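Beta-Lactamase/D-Alanine Carboxypeptidase (Pseudomonas syringae pv. tomato, PDB 5EVI) probably hydrolyses beta-lactam antibiotics to substituted beta-amino acids, as a class C serine beta-lactamase linked to antibiotic resistance. Local coordinates at residues Gly48-Ala53 against Leu202-Tyr207. Sequence-based numbering, arbitrary orientation.
Sequences GVASKA and LYAQGY. With SO4 (sulfate ion), chain H.
Lys52 lays its aliphatic chain obliquely across the ring of Tyr207 while its own backbone holds the phenol oxygen. Lys52 N donates to Tyr207 OH at 2.9 Å, and the N-H...O angle of 168° marks a nearly straight bond. Beyond that bond the lysine runs over one ring face, where Lys52 CD meets Tyr207 CE1 at 3.7 Å. Lys52 CE, offset toward the rim on the CE1/CD1 side, makes a CH-pi contact 4.0 Å from the Tyr207 ring centroid, 21° off the normal. Lys52 NZ follows as an off-centre cation-pi partner, 4.4 Å from the centroid of the Tyr207 ring. CG lies beside the backbone N (chi1 -59°) and the chain is extended beyond it, which carries the ammonium along the ring from the hydroxyl end to CD1. A salt bridge to Asp211 holds that ammonium from outside the pair, so the ring is its secondary partner.

The edge of the ring is met by Ser51 CA, and a water 2.6 Å from Tyr207 OH adds a second polar neighbour to the hydroxyl. A further backbone bond joins the segments where Gln205 N donates to Ala50 O at 2.8 Å; next to it the methyls of Ala50 and Ala204 pack. Gln205 CB touches Ser51 CB, but the bend at chi2 turns its amide aside, where Gln205 OE1 accepts from a water 2.8 Å away.

Further out, Pro213 of the two-stranded antiparallel sheet touches Tyr207, and Ala50 pairs through its backbone with Gln56. The centre of the contact lies about 22 Å from the centre of the chain. The two cross-bonds thus join the loop following edge strand 43-48 of the large antiparallel sheet to the start of the small hairpin 206-207/213-214, a peripheral loop-to-hairpin packing in the class C beta-lactamase fold.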
# COMPACT_ATOMS: atom_id res chain seq x y z
N GLY B 48 -19.65 -4.66 -13.19
CA GLY B 48 -20.17 -3.29 -13.21
C GLY B 48 -19.41 -2.42 -14.18
O GLY B 48 -18.85 -2.92 -15.19
N VAL B 49 -19.36 -1.11 -13.88
CA VAL B 49 -18.86 -0.14 -14.85
C VAL B 49 -17.85 0.79 -14.20
O VAL B 49 -17.94 1.09 -12.97
CB VAL B 49 -20.01 0.67 -15.49
CG1 VAL B 49 -20.86 -0.24 -16.40
CG2 VAL B 49 -20.90 1.33 -14.45
N ALA B 50 -16.90 1.26 -15.01
CA ALA B 50 -15.85 2.20 -14.53
C ALA B 50 -16.41 3.61 -14.31
O ALA B 50 -15.87 4.41 -13.51
CB ALA B 50 -14.73 2.24 -15.54
N SER B 51 -17.50 3.91 -15.02
CA SER B 51 -18.18 5.19 -14.98
C SER B 51 -19.63 5.06 -15.46
O SER B 51 -19.89 4.50 -16.53
CB SER B 51 -17.43 6.20 -15.87
OG SER B 51 -18.18 7.39 -15.94
N LYS B 52 -20.56 5.62 -14.69
CA LYS B 52 -21.98 5.65 -15.07
C LYS B 52 -22.20 6.51 -16.32
O LYS B 52 -23.02 6.15 -17.21
CB LYS B 52 -22.88 6.18 -13.94
CG LYS B 52 -22.83 5.42 -12.63
CD LYS B 52 -23.23 6.35 -11.49
CE LYS B 52 -23.10 5.66 -10.15
NZ LYS B 52 -23.69 6.46 -9.04
N ALA B 53 -21.47 7.61 -16.40
CA ALA B 53 -21.58 8.57 -17.50
C ALA B 53 -21.11 8.05 -18.86
O ALA B 53 -21.63 8.50 -19.88
CB ALA B 53 -20.83 9.84 -17.18
N LEU B 202 -9.14 4.62 -19.63
CA LEU B 202 -9.17 3.49 -18.70
C LEU B 202 -9.39 3.90 -17.25
O LEU B 202 -9.77 3.06 -16.44
CB LEU B 202 -7.85 2.69 -18.80
CG LEU B 202 -7.54 2.01 -20.13
CD1 LEU B 202 -6.11 1.57 -20.23
CD2 LEU B 202 -8.47 0.82 -20.30
N TYR B 203 -9.16 5.17 -16.91
CA TYR B 203 -9.21 5.67 -15.53
C TYR B 203 -10.66 5.76 -15.02
O TYR B 203 -11.43 6.63 -15.41
CB TYR B 203 -8.46 7.01 -15.45
CG TYR B 203 -8.19 7.63 -14.08
CD1 TYR B 203 -7.27 8.69 -13.95
CD2 TYR B 203 -8.79 7.17 -12.89
CE1 TYR B 203 -7.01 9.28 -12.73
CE2 TYR B 203 -8.53 7.76 -11.67
CZ TYR B 203 -7.64 8.80 -11.59
OH TYR B 203 -7.40 9.37 -10.36
N ALA B 204 -11.03 4.80 -14.17
CA ALA B 204 -12.33 4.76 -13.52
C ALA B 204 -12.71 6.08 -12.83
O ALA B 204 -11.87 6.87 -12.48
CB ALA B 204 -12.41 3.63 -12.53
N GLN B 205 -14.01 6.33 -12.74
CA GLN B 205 -14.54 7.48 -12.02
C GLN B 205 -14.74 6.96 -10.62
O GLN B 205 -15.18 5.83 -10.48
CB GLN B 205 -15.87 7.87 -12.66
CG GLN B 205 -16.57 9.08 -12.08
CD GLN B 205 -15.77 10.34 -12.31
OE1 GLN B 205 -15.81 10.93 -13.38
NE2 GLN B 205 -15.07 10.76 -11.32
N GLY B 206 -14.34 7.73 -9.61
CA GLY B 206 -14.67 7.42 -8.24
C GLY B 206 -16.05 7.97 -7.89
O GLY B 206 -16.53 8.92 -8.55
N TYR B 207 -16.73 7.31 -6.95
CA TYR B 207 -17.96 7.84 -6.37
C TYR B 207 -17.81 8.05 -4.86
O TYR B 207 -17.22 7.23 -4.17
CB TYR B 207 -19.13 6.94 -6.73
CG TYR B 207 -19.27 6.89 -8.23
CD1 TYR B 207 -20.01 7.86 -8.92
CD2 TYR B 207 -18.55 5.95 -8.98
CE1 TYR B 207 -20.08 7.86 -10.32
CE2 TYR B 207 -18.63 5.94 -10.36
CZ TYR B 207 -19.40 6.88 -11.02
OH TYR B 207 -19.45 6.89 -12.38
S SO4 H . -21.87 -7.44 -14.69
O1 SO4 H . -22.05 -6.56 -13.52
O2 SO4 H . -21.78 -8.84 -14.24
O3 SO4 H . -20.64 -7.04 -15.42
O4 SO4 H . -23.03 -7.33 -15.61
O HOH W 1 -18.16 10.72 -14.96
O HOH W 2 -20.25 9.14 -13.52